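Local coordinates for VWFA domain-containing protein (Alicyclobacillus acidocaldarius subsp. acidocaldarius, PDB 3RAG) that is of unknown function but has a von Willebrand factor type A-like fold and holds a sodium ion where relatives commonly bind a divalent metal, at residues 14-19 against 44-49; 70-75 against 83-88; 140-145 against 210-215. All blocks are in the same frame, centred on the assembly; numbering follows the deposited sequence.

Contact 1: residues 14-19 against 44-49; sequences LVITDG and IGIVGR. With NA (sodium ion), chain C.
Val15 O takes the backbone N-H of Ile44 at 2.8 Å (N to O), one of the links between the parallel strands of a beta-alpha-beta unit in which helix 27-36 joins strand 10-17 to strand 40-46. The register continues toward the C-terminal ends of the strands: Thr17 N donates to Ile44 O at 3.0 Å, and Ile46 N makes only a weak bond to Thr17 O. This last oxygen also receives a CA-H contact from Gly45. One face of the sheet is greasy. Leu14 CD1 rests against Ile44 CD1 at 4.2 Å, while Ile16 CG2 meets Ile46 CD1 at 4.0 Å, the two isoleucine side chains crossing obliquely; helix 79-106 covers Leu14, Ile44 and Ile46. On the other face Thr17 has OG1 anti to its own N (chi1 -175°), which delivers the hydroxyl to Asp142 and leaves CG2 beside Ile44 O. The strand ends at the metal, consistent with the metal site of von Willebrand A domains, whose aspartate often lies at such a strand end. Asp18 has CG placed between N and the carbonyl carbon (chi1 72°), and its carboxylate divides its work: OD2 forms a salt bridge with Lys150, and OD1 binds the sodium ion at 2.4 Å.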
# COMPACT_ATOMS: atom_id res chain seq x y z
N LEU A 14 -1.21 0.40 -1.70
CA LEU A 14 -1.64 1.61 -1.00
C LEU A 14 -2.61 2.37 -1.90
O LEU A 14 -2.23 2.87 -2.96
CB LEU A 14 -0.42 2.50 -0.69
CG LEU A 14 -0.78 3.90 -0.18
CD1 LEU A 14 -1.49 3.79 1.18
CD2 LEU A 14 0.48 4.76 -0.05
N VAL A 15 -3.86 2.47 -1.49
CA VAL A 15 -4.85 3.17 -2.30
C VAL A 15 -4.99 4.58 -1.75
O VAL A 15 -5.21 4.76 -0.55
CB VAL A 15 -6.22 2.47 -2.20
CG1 VAL A 15 -7.26 3.23 -3.02
CG2 VAL A 15 -6.09 1.00 -2.67
N ILE A 16 -4.90 5.58 -2.63
CA ILE A 16 -5.10 6.98 -2.24
C ILE A 16 -6.30 7.51 -3.02
O ILE A 16 -6.29 7.51 -4.27
CB ILE A 16 -3.83 7.83 -2.50
CG1 ILE A 16 -2.65 7.24 -1.71
CG2 ILE A 16 -4.10 9.28 -2.11
CD1 ILE A 16 -1.30 7.95 -1.93
N THR A 17 -7.33 7.97 -2.32
CA THR A 17 -8.61 8.16 -2.98
C THR A 17 -9.40 9.28 -2.33
O THR A 17 -9.17 9.60 -1.16
CB THR A 17 -9.41 6.80 -2.93
OG1 THR A 17 -10.63 6.91 -3.67
CG2 THR A 17 -9.77 6.42 -1.45
N ASP A 18 -10.33 9.89 -3.07
CA ASP A 18 -11.21 10.89 -2.45
C ASP A 18 -12.68 10.48 -2.38
O ASP A 18 -13.58 11.33 -2.29
CB ASP A 18 -11.04 12.30 -3.07
CG ASP A 18 -11.62 12.40 -4.46
OD1 ASP A 18 -11.89 11.35 -5.07
OD2 ASP A 18 -11.76 13.54 -4.98
N GLY A 19 -12.94 9.17 -2.39
CA GLY A 19 -14.29 8.71 -2.11
C GLY A 19 -14.57 7.30 -2.60
O GLY A 19 -13.85 6.79 -3.45
N ILE A 44 -5.72 5.50 2.10
CA ILE A 44 -5.78 6.88 2.56
C ILE A 44 -6.96 7.56 1.88
O ILE A 44 -7.01 7.66 0.64
CB ILE A 44 -4.49 7.65 2.23
CG1 ILE A 44 -3.32 7.07 3.05
CG2 ILE A 44 -4.68 9.15 2.48
CD1 ILE A 44 -1.93 7.66 2.68
N GLY A 45 -7.90 8.05 2.69
CA GLY A 45 -9.01 8.84 2.17
C GLY A 45 -8.63 10.32 2.36
O GLY A 45 -8.00 10.68 3.34
N ILE A 46 -9.01 11.16 1.41
CA ILE A 46 -8.61 12.56 1.47
C ILE A 46 -9.78 13.45 1.88
O ILE A 46 -10.86 13.39 1.30
CB ILE A 46 -8.07 13.04 0.08
CG1 ILE A 46 -6.92 12.15 -0.40
CG2 ILE A 46 -7.62 14.50 0.19
CD1 ILE A 46 -6.51 12.45 -1.87
N VAL A 47 -9.56 14.27 2.90
CA VAL A 47 -10.53 15.31 3.26
C VAL A 47 -10.37 16.50 2.28
O VAL A 47 -9.32 17.16 2.27
CB VAL A 47 -10.28 15.84 4.68
CG1 VAL A 47 -11.32 16.93 5.06
CG2 VAL A 47 -10.27 14.68 5.71
N GLY A 48 -11.38 16.75 1.46
CA GLY A 48 -11.40 17.88 0.54
C GLY A 48 -12.11 19.08 1.15
O GLY A 48 -11.87 19.42 2.31
N ARG A 49 -12.99 19.73 0.37
CA ARG A 49 -13.75 20.89 0.85
C ARG A 49 -15.15 20.91 0.21
O ARG A 49 -15.40 20.17 -0.74
CB ARG A 49 -13.01 22.19 0.54
CG ARG A 49 -11.59 22.28 1.11
CD ARG A 49 -11.57 22.35 2.64
NE ARG A 49 -12.51 23.34 3.16
CZ ARG A 49 -12.21 24.60 3.46
NH1 ARG A 49 -10.97 25.05 3.29
NH2 ARG A 49 -13.15 25.41 3.92
NA NA C . -13.76 10.95 -6.56
O HOH W 1 -13.20 8.58 -5.97
O HOH W 2 -16.48 10.27 -6.03

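Contact 2: residues 70-75 against 83-88; sequences MCRIVQ and AQMMTH
Arg72 and Met86 run antiparallel alongside each other, the arginine leaving strand 71-74 and Met86 leaving helix 79-106, with Arg72 CG 3.9 Å from Met86 SE. The helix packs across this edge strand, beside strand 40-46, on one face of the von Willebrand A sheet. Arg72 CB lies equally near the selenium, which thus rests against the base of the arginine chain. Met85 comes in roughly perpendicular to Arg72, its methyl CE 4.1 Å from Arg72 NE. Met70, Met85 and Met86 are all selenomethionine. Met70 CE stands too close to Met86 for its position to be trusted, though it appears to lie over one face of the guanidinium. The arginine bends at chi2 (-64°) and folds back over its own strand, where NH2 donates to Cys71 O at 2.8 Å from above the carbonyl plane. An alanine here would keep CB against Met86 but would probably leave Cys71 O without this donor and uncover the methyl of Met85. Between these segments methylene, methyl and selenoether surfaces meet, while the clear hydrogen bond of Arg72 goes to its own strand, implying that van der Waals contact and burial of apolar surface hold them together.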
# COMPACT_ATOMS: atom_id res chain seq x y z
N MSE A 70 -4.62 -0.70 7.09
CA MSE A 70 -5.08 0.45 7.87
C MSE A 70 -5.80 1.42 6.97
O MSE A 70 -5.48 1.51 5.79
CB MSE A 70 -3.87 1.18 8.49
CG MSE A 70 -3.22 0.49 9.68
SE MSE A 70 -1.78 1.40 10.34
CE MSE A 70 -2.09 3.03 9.83
N CYS A 71 -6.75 2.16 7.54
CA CYS A 71 -7.38 3.27 6.83
C CYS A 71 -7.16 4.54 7.64
O CYS A 71 -7.41 4.56 8.86
CB CYS A 71 -8.89 3.03 6.66
SG CYS A 71 -9.77 4.46 5.98
N ARG A 72 -6.69 5.59 6.97
CA ARG A 72 -6.59 6.90 7.62
C ARG A 72 -7.22 7.91 6.66
O ARG A 72 -7.18 7.73 5.45
CB ARG A 72 -5.13 7.27 7.90
CG ARG A 72 -4.49 6.41 9.00
CD ARG A 72 -5.17 6.61 10.35
NE ARG A 72 -4.52 5.80 11.39
CZ ARG A 72 -4.88 4.57 11.74
NH1 ARG A 72 -4.22 3.93 12.71
NH2 ARG A 72 -5.90 3.97 11.15
N ILE A 73 -7.77 8.97 7.23
CA ILE A 73 -8.50 9.98 6.49
C ILE A 73 -7.86 11.33 6.82
O ILE A 73 -7.85 11.74 7.97
CB ILE A 73 -10.00 9.94 6.86
CG1 ILE A 73 -10.58 8.58 6.45
CG2 ILE A 73 -10.76 11.09 6.16
CD1 ILE A 73 -11.98 8.29 7.03
N VAL A 74 -7.29 12.01 5.82
CA VAL A 74 -6.41 13.14 6.16
C VAL A 74 -6.55 14.26 5.15
O VAL A 74 -7.00 14.05 4.04
CB VAL A 74 -4.91 12.73 6.26
CG1 VAL A 74 -4.70 11.66 7.36
CG2 VAL A 74 -4.35 12.22 4.92
N GLN A 75 -6.17 15.47 5.56
CA GLN A 75 -6.09 16.57 4.59
C GLN A 75 -4.91 16.37 3.64
O GLN A 75 -3.97 15.63 3.96
CB GLN A 75 -5.97 17.89 5.34
CG GLN A 75 -7.20 18.17 6.17
CD GLN A 75 -7.06 19.41 7.03
OE1 GLN A 75 -6.00 19.68 7.59
NE2 GLN A 75 -8.14 20.19 7.12
N ALA A 83 1.15 8.37 4.65
CA ALA A 83 1.55 7.21 3.85
C ALA A 83 2.81 6.54 4.42
O ALA A 83 2.88 5.32 4.52
CB ALA A 83 1.79 7.62 2.39
N GLN A 84 3.78 7.35 4.81
CA GLN A 84 5.00 6.81 5.40
C GLN A 84 4.70 6.10 6.72
O GLN A 84 5.14 4.96 6.93
CB GLN A 84 6.05 7.92 5.57
CG GLN A 84 6.49 8.57 4.28
CD GLN A 84 7.40 9.76 4.50
OE1 GLN A 84 8.16 9.79 5.46
NE2 GLN A 84 7.33 10.74 3.61
N MSE A 85 3.92 6.73 7.61
CA MSE A 85 3.57 6.09 8.88
C MSE A 85 2.85 4.77 8.67
O MSE A 85 3.14 3.78 9.36
CB MSE A 85 2.71 7.00 9.78
CG MSE A 85 2.18 6.33 11.07
SE MSE A 85 0.63 5.35 11.00
CE MSE A 85 -0.59 6.63 10.69
N MSE A 86 1.86 4.74 7.77
CA MSE A 86 1.04 3.55 7.65
C MSE A 86 1.87 2.41 7.11
O MSE A 86 1.72 1.26 7.55
CB MSE A 86 -0.18 3.78 6.73
CG MSE A 86 -1.24 4.73 7.26
SE MSE A 86 -2.46 5.19 5.95
CE MSE A 86 -1.95 4.23 4.66
N THR A 87 2.72 2.72 6.13
CA THR A 87 3.52 1.69 5.45
C THR A 87 4.43 1.06 6.49
O THR A 87 4.49 -0.17 6.63
CB THR A 87 4.33 2.29 4.28
OG1 THR A 87 3.42 2.83 3.32
CG2 THR A 87 5.19 1.22 3.58
N HIS A 88 5.12 1.89 7.26
CA HIS A 88 5.97 1.35 8.33
C HIS A 88 5.22 0.60 9.44
O HIS A 88 5.64 -0.49 9.87
CB HIS A 88 6.89 2.44 8.90
CG HIS A 88 8.03 2.79 7.99
ND1 HIS A 88 9.09 1.93 7.76
CD2 HIS A 88 8.27 3.89 7.23
CE1 HIS A 88 9.93 2.49 6.91
NE2 HIS A 88 9.46 3.68 6.57

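Contact 3: residues 140-145 against 210-215; sequences CLDTSA and GGTPTG. With NA (sodium ion), chain C.
Ser144 lays its CB against the carbonyl oxygens of Gly210 and Gly211 and the methyl of Thr212, bringing together two loops of a MIDAS-like site (metal ion-dependent adhesion site) of the von Willebrand A fold. Residues 142-146 match the Asp-x-Ser-x-Ser signature of such sites, and Thr212 probably corresponds to the MIDAS threonine, though its hydroxyl does not bind this sodium ion. The carboxylate of Asp142 reaches forward past the strand end. There OD1 is gripped twice: Ser144 N donates to it at 2.9 Å, closing an Asx turn, and Ser144 OG donates from the syn side, 21° out of the carboxylate plane. The serine hydroxyl sits between its own N and carbonyl carbon (chi1 60°), a setting that points OG at the sodium ion, 2.6 Å away. Asp142 is thus a second-shell residue that orients a first-shell ligand; besides Thr17, its OD2 also accepts from Asp18 N. Thr212 is turned otherwise. With chi1 at 89° its OG1 bonds weakly to Cys20 O, so the residue offers the ligand serine a methyl instead of a hydroxyl. Backbone closes the outer end, Ala145 N donating to Gly210 O at 3.1 Å, whereas buried Gly211 O has no polar partner. Thr212 CG2 lies 3.5 Å from both Ser144 CB and Ser144 OG.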
# COMPACT_ATOMS: atom_id res chain seq x y z
N CYS A 140 -1.91 2.86 -5.80
CA CYS A 140 -3.08 2.99 -6.69
C CYS A 140 -3.66 4.36 -6.48
O CYS A 140 -4.13 4.65 -5.38
CB CYS A 140 -4.19 1.98 -6.36
SG CYS A 140 -3.65 0.28 -6.49
N LEU A 141 -3.62 5.20 -7.50
CA LEU A 141 -4.02 6.59 -7.38
C LEU A 141 -5.34 6.84 -8.12
O LEU A 141 -5.44 6.66 -9.35
CB LEU A 141 -2.92 7.51 -7.96
CG LEU A 141 -1.56 7.33 -7.31
CD1 LEU A 141 -0.52 8.26 -7.95
CD2 LEU A 141 -1.71 7.67 -5.80
N ASP A 142 -6.32 7.29 -7.35
CA ASP A 142 -7.64 7.68 -7.84
C ASP A 142 -7.42 8.89 -8.72
O ASP A 142 -6.78 9.86 -8.29
CB ASP A 142 -8.43 8.07 -6.59
CG ASP A 142 -9.89 8.41 -6.85
OD1 ASP A 142 -10.28 8.78 -7.98
OD2 ASP A 142 -10.66 8.34 -5.85
N THR A 143 -7.91 8.84 -9.96
CA THR A 143 -7.85 10.00 -10.85
C THR A 143 -9.23 10.31 -11.40
O THR A 143 -9.37 10.79 -12.51
CB THR A 143 -6.82 9.80 -12.02
OG1 THR A 143 -7.24 8.73 -12.88
CG2 THR A 143 -5.44 9.53 -11.47
N SER A 144 -10.27 10.09 -10.59
CA SER A 144 -11.60 10.48 -11.02
C SER A 144 -11.66 12.00 -11.12
O SER A 144 -10.76 12.70 -10.64
CB SER A 144 -12.64 9.98 -10.03
OG SER A 144 -12.39 10.53 -8.76
N ALA A 145 -12.71 12.52 -11.74
CA ALA A 145 -12.80 13.96 -12.01
C ALA A 145 -12.62 14.81 -10.76
O ALA A 145 -11.98 15.85 -10.79
CB ALA A 145 -14.12 14.30 -12.73
N GLY A 210 -13.67 10.95 -15.29
CA GLY A 210 -14.40 9.72 -15.04
C GLY A 210 -14.80 9.45 -13.61
O GLY A 210 -14.70 10.31 -12.73
N GLY A 211 -15.26 8.23 -13.38
CA GLY A 211 -15.72 7.79 -12.07
C GLY A 211 -14.60 7.07 -11.36
O GLY A 211 -13.42 7.24 -11.70
N THR A 212 -14.94 6.30 -10.34
CA THR A 212 -13.93 5.57 -9.60
C THR A 212 -14.18 4.06 -9.59
O THR A 212 -15.12 3.58 -8.97
CB THR A 212 -13.83 6.08 -8.15
OG1 THR A 212 -14.75 5.35 -7.32
CG2 THR A 212 -14.17 7.56 -8.09
N PRO A 213 -13.28 3.34 -10.24
CA PRO A 213 -13.28 1.87 -10.28
C PRO A 213 -12.22 1.30 -9.36
O PRO A 213 -11.18 0.75 -9.77
CB PRO A 213 -13.01 1.57 -11.76
CG PRO A 213 -12.13 2.73 -12.20
CD PRO A 213 -12.66 3.93 -11.45
N THR A 214 -12.47 1.43 -8.07
CA THR A 214 -11.49 1.01 -7.10
C THR A 214 -11.25 -0.48 -7.11
O THR A 214 -10.16 -0.92 -6.81
CB THR A 214 -11.94 1.42 -5.67
OG1 THR A 214 -12.47 2.76 -5.73
CG2 THR A 214 -10.78 1.35 -4.70
N GLY A 215 -12.29 -1.27 -7.40
CA GLY A 215 -12.11 -2.73 -7.40
C GLY A 215 -11.07 -3.21 -8.42
O GLY A 215 -10.09 -3.87 -8.07
NA NA C . -13.76 10.95 -6.56
O HOH W 1 -13.20 8.58 -5.97
O HOH W 2 -16.48 10.27 -6.03

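In the fold
From the N terminus, strand 10-17 pairs with strand 40-46 in contact 1, closing a right-handed crossover of 24 intervening residues. Contact 2 follows, folding the start of helix 79-106 back over edge strand 71-74 across a linker of seven residues. Contact 3 opens later and closes a much longer excursion, 64 residues, through the far strands of the sheet. The three stand in series; none nests in or crosses another. They join through the sheet: Gly45 N donating to Arg72 O ties contact 1 to contact 2, and Cys140 N donating to Leu14 O ties contact 1 to contact 3. Contacts 1 and 3 also share the sodium ion and two waters, with Ser146 completing the protein ligands.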